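Local coordinates for protein orotidine-5-phosphate decarboxylase/orotate phosphoribosyltransferase, putative (Ompdcase-oprtase, putative) (Leishmania infantum, PDB 3QW3) that is the decarboxylase part of a bifunctional UMP synthase and probably converts orotidine 5'-phosphate to UMP and CO2, the last step of de novo UMP synthesis, at residues 16-21 with 43-48; 78-83 with 107-112. One frame throughout, in Å; residues are numbered along the deposited sequence.

Interaction 1 (16-21 with 43-48); sequences LCVGLD and EYAAAY
With CG set opposite the carbonyl carbon and beside the backbone N (chi1 -73°), Tyr48 lays its ring along Val18; the valine turns CG1 away from its own N (chi1 -179°), which leaves CG2 beside that N and facing Ala45. The two side chains run alongside one another in the same direction. Tyr48 CE1 comes to 3.5 Å from Val18 CB, an oblique approach, and Val18 CG2 meets Ala45 CB at 3.8 Å. Leu20 slants across the same ring from the next position on this face, its CD1 3.9 Å from Tyr48 CD1. Helix 27-41 covers this face with Leu37 and Ile38, and the phenol OH is hydrogen-bonded to Thr41 OG1.

Underneath runs a short parallel pairing of the two strands that helix 27-41 connects, 16-20 and 47-50, the first beta-alpha-beta unit of the TIM barrel. Leu16 O is shared by two amides. Ala46 N approaches in the carbonyl plane at 2.7 Å, while Ala47 N gives a weak bond at 3.5 Å. One step further on, Val18 N donates an almost straight bond (170°) to Ala47 O at 2.9 Å, and Tyr48 CA sits 3.3 Å from Val18 O in a CH...O contact. On the face turned to the barrel interior, Cys17 SG and Ala47 CB pack at 4.0 Å, with Leu224 and Asn226 of strand 223-227 beside the cysteine.

The chemistry is therefore divided by layer. Backbone groups of the paired core bond within the sheet, small side chains occupy the inner face, and the bulkier Val18, Leu20 and Tyr48 make an apolar outer face against the helix. Thr41 satisfies the tyrosine's buried phenol oxygen and ties strand 47-50 to helix 27-41.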
# COMPACT_ATOMS: atom_id res chain seq x y z
N LEU A 16 23.02 -10.12 1.33
CA LEU A 16 22.08 -10.38 2.41
C LEU A 16 21.36 -9.12 2.88
O LEU A 16 21.99 -8.15 3.27
CB LEU A 16 22.79 -11.05 3.59
CG LEU A 16 21.95 -11.40 4.82
CD1 LEU A 16 20.90 -12.45 4.47
CD2 LEU A 16 22.85 -11.89 5.95
N CYS A 17 20.03 -9.15 2.83
CA CYS A 17 19.20 -8.08 3.39
C CYS A 17 18.63 -8.57 4.70
O CYS A 17 18.02 -9.64 4.76
CB CYS A 17 18.07 -7.74 2.43
SG CYS A 17 16.97 -6.43 3.01
N VAL A 18 18.85 -7.80 5.77
CA VAL A 18 18.40 -8.21 7.10
C VAL A 18 17.08 -7.51 7.43
O VAL A 18 17.01 -6.29 7.54
CB VAL A 18 19.46 -7.90 8.18
CG1 VAL A 18 18.98 -8.37 9.56
CG2 VAL A 18 20.81 -8.55 7.83
N GLY A 19 16.03 -8.31 7.59
CA GLY A 19 14.72 -7.77 7.97
C GLY A 19 14.73 -7.25 9.40
O GLY A 19 15.34 -7.87 10.28
N LEU A 20 14.09 -6.11 9.63
CA LEU A 20 13.92 -5.61 10.98
C LEU A 20 12.44 -5.64 11.30
O LEU A 20 11.69 -4.72 10.95
CB LEU A 20 14.54 -4.22 11.15
CG LEU A 20 16.05 -4.18 10.90
CD1 LEU A 20 16.56 -2.75 10.91
CD2 LEU A 20 16.82 -5.04 11.90
N ASP A 21 12.03 -6.74 11.93
CA ASP A 21 10.64 -7.07 12.19
C ASP A 21 10.48 -7.35 13.68
O ASP A 21 10.32 -8.51 14.08
CB ASP A 21 10.24 -8.30 11.37
CG ASP A 21 10.54 -8.14 9.89
OD1 ASP A 21 9.72 -7.53 9.18
OD2 ASP A 21 11.60 -8.63 9.42
N GLU A 43 28.21 -6.44 9.75
CA GLU A 43 29.40 -6.82 8.99
C GLU A 43 29.05 -7.64 7.75
O GLU A 43 29.80 -7.64 6.77
CB GLU A 43 30.39 -7.60 9.88
N TYR A 44 27.88 -8.29 7.77
CA TYR A 44 27.47 -9.18 6.69
C TYR A 44 26.20 -8.73 5.97
O TYR A 44 25.66 -9.48 5.15
CB TYR A 44 27.33 -10.61 7.22
CG TYR A 44 28.64 -11.10 7.79
CD1 TYR A 44 29.65 -11.55 6.94
CD2 TYR A 44 28.88 -11.07 9.16
CE1 TYR A 44 30.87 -11.98 7.45
CE2 TYR A 44 30.09 -11.51 9.68
CZ TYR A 44 31.08 -11.95 8.82
OH TYR A 44 32.29 -12.38 9.32
N ALA A 45 25.75 -7.51 6.24
CA ALA A 45 24.49 -7.00 5.67
C ALA A 45 24.72 -6.08 4.48
O ALA A 45 25.52 -5.14 4.55
CB ALA A 45 23.69 -6.28 6.74
N ALA A 46 24.02 -6.36 3.38
CA ALA A 46 23.99 -5.47 2.22
C ALA A 46 22.93 -4.39 2.39
O ALA A 46 23.04 -3.31 1.82
CB ALA A 46 23.73 -6.26 0.95
N ALA A 47 21.89 -4.70 3.16
CA ALA A 47 20.79 -3.76 3.41
C ALA A 47 20.05 -4.16 4.67
O ALA A 47 20.17 -5.31 5.12
CB ALA A 47 19.83 -3.73 2.22
N TYR A 48 19.30 -3.21 5.23
CA TYR A 48 18.30 -3.51 6.26
C TYR A 48 16.91 -3.17 5.74
O TYR A 48 16.75 -2.22 4.96
CB TYR A 48 18.59 -2.77 7.57
CG TYR A 48 19.77 -3.38 8.29
CD1 TYR A 48 19.59 -4.45 9.17
CD2 TYR A 48 21.07 -2.92 8.06
CE1 TYR A 48 20.67 -5.03 9.82
CE2 TYR A 48 22.15 -3.49 8.71
CZ TYR A 48 21.95 -4.55 9.58
OH TYR A 48 23.03 -5.12 10.22

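Interaction 2 (78-83 with 107-112)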
# COMPACT_ATOMS: atom_id res chain seq x y z
N PRO A 78 22.45 0.66 3.02
CA PRO A 78 21.15 1.24 2.65
C PRO A 78 19.99 0.60 3.38
O PRO A 78 20.06 -0.57 3.77
CB PRO A 78 21.07 0.98 1.15
CG PRO A 78 21.90 -0.25 0.93
CD PRO A 78 23.01 -0.18 1.94
N VAL A 79 18.93 1.38 3.56
CA VAL A 79 17.72 0.94 4.26
C VAL A 79 16.57 0.93 3.27
O VAL A 79 16.30 1.93 2.59
CB VAL A 79 17.40 1.89 5.44
CG1 VAL A 79 16.07 1.54 6.09
CG2 VAL A 79 18.52 1.85 6.49
N VAL A 80 15.89 -0.21 3.20
CA VAL A 80 14.69 -0.35 2.40
C VAL A 80 13.48 -0.33 3.34
O VAL A 80 13.31 -1.23 4.15
CB VAL A 80 14.69 -1.69 1.61
CG1 VAL A 80 13.41 -1.82 0.78
CG2 VAL A 80 15.94 -1.80 0.73
N LEU A 81 12.67 0.72 3.26
CA LEU A 81 11.46 0.77 4.07
C LEU A 81 10.41 -0.11 3.39
O LEU A 81 9.96 0.19 2.28
CB LEU A 81 10.95 2.21 4.24
CG LEU A 81 9.69 2.39 5.09
CD1 LEU A 81 9.89 1.91 6.54
CD2 LEU A 81 9.22 3.85 5.07
N ASP A 82 10.03 -1.20 4.05
CA ASP A 82 9.03 -2.11 3.48
C ASP A 82 7.64 -1.65 3.85
O ASP A 82 7.06 -2.10 4.84
CB ASP A 82 9.26 -3.57 3.90
CG ASP A 82 8.54 -4.56 2.99
OD1 ASP A 82 7.77 -4.14 2.10
OD2 ASP A 82 8.76 -5.77 3.16
N ALA A 83 7.13 -0.74 3.04
CA ALA A 83 5.88 -0.04 3.29
C ALA A 83 4.79 -0.39 2.27
O ALA A 83 3.61 -0.13 2.53
CB ALA A 83 6.14 1.46 3.30
N ALA A 107 15.26 3.56 0.15
CA ALA A 107 14.41 2.85 -0.78
C ALA A 107 13.07 2.53 -0.13
O ALA A 107 12.94 2.55 1.11
CB ALA A 107 15.08 1.56 -1.26
N ILE A 108 12.08 2.23 -0.96
CA ILE A 108 10.74 1.86 -0.49
C ILE A 108 10.19 0.73 -1.36
O ILE A 108 10.59 0.58 -2.51
CB ILE A 108 9.78 3.09 -0.51
CG1 ILE A 108 8.56 2.88 0.40
CG2 ILE A 108 9.40 3.47 -1.94
CD1 ILE A 108 7.67 4.13 0.53
N THR A 109 9.27 -0.05 -0.81
CA THR A 109 8.52 -1.01 -1.63
C THR A 109 7.17 -0.40 -2.02
O THR A 109 6.63 0.43 -1.29
CB THR A 109 8.29 -2.34 -0.90
OG1 THR A 109 7.73 -2.09 0.39
CG2 THR A 109 9.62 -3.09 -0.74
N ALA A 110 6.65 -0.80 -3.17
CA ALA A 110 5.43 -0.19 -3.72
C ALA A 110 4.61 -1.17 -4.53
O ALA A 110 5.17 -2.08 -5.16
CB ALA A 110 5.79 1.02 -4.57
N SER A 111 3.29 -0.99 -4.50
CA SER A 111 2.36 -1.78 -5.31
C SER A 111 2.28 -1.21 -6.72
O SER A 111 2.28 0.01 -6.89
CB SER A 111 0.97 -1.78 -4.65
OG SER A 111 -0.02 -2.24 -5.57
N PRO A 112 2.19 -2.08 -7.74
CA PRO A 112 2.06 -1.64 -9.13
C PRO A 112 0.63 -1.37 -9.57
O PRO A 112 0.43 -0.90 -10.69
CB PRO A 112 2.60 -2.83 -9.91
CG PRO A 112 2.19 -4.00 -9.09
CD PRO A 112 2.36 -3.55 -7.66
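The hydroxyl of Thr109 reaches across to the carboxylate of Asp82, a residue whose backbone makes an inverse gamma turn inside its own strand. This is a parallel strand pair of the TIM barrel, closing the beta-alpha-beta unit of strand 80-85, helix 89-102 and strand 107-110. Thr109 OG1 donates to Asp82 OD1 at 2.7 Å, meeting the oxygen on its anti side and 26° out of the carboxylate plane. The threonine torsion (chi1 51°) tucks OG1 between its own N and carbonyl carbon, where the Lys84 backbone N also hydrogen-bonds to it.

Asp82 forms salt bridges to Lys84 through OD1 and to Lys49 through OD2, and Thr109 is probably a second-shell residue of this cluster. The Lys-Asp-Lys arrangement is consistent with the active site known in OMP decarboxylases; a sulfate about 4 Å from the aspartate side chain probably comes from the crystallisation liquor, though such ions often mark pockets.

The pairing starts with a weak bond from Ala107 N to Val79 O at 3.1 Å. Leu81 N then bonds to Ala107 O at 2.8 Å, and Leu81 O, which also takes the turn's weak Ala83 N bond, accepts from Thr109 N at 3.2 Å. Val80 and Ala107 share one face, covered by Phe3 of helix 3-11, while Leu81 and Ile108 on the other pack against Ala99 of helix 89-102. There Ala83 CB lies 4.0 Å from Ile108 CG1.

Overall arrangement
Both contacts are neighbouring-strand pairings in the parallel sheet of one TIM barrel, their centres about 14 Å apart. They come in series along the chain: interaction 1 pairs the first and second strands, interaction 2 the third and fourth. The second and third strands bring them together, since Tyr48 probably exchanges backbone hydrogen bonds with Pro78 and Val80, with Tyr48 O 2.8 Å from Val80 N. The four strands thus form a continuous arc of the barrel wall, backed by helices 27-41 and 89-102. Lys49, just past interaction 1 on the same strand, reaches the carboxylate end of interaction 2, which places both by the probable active site.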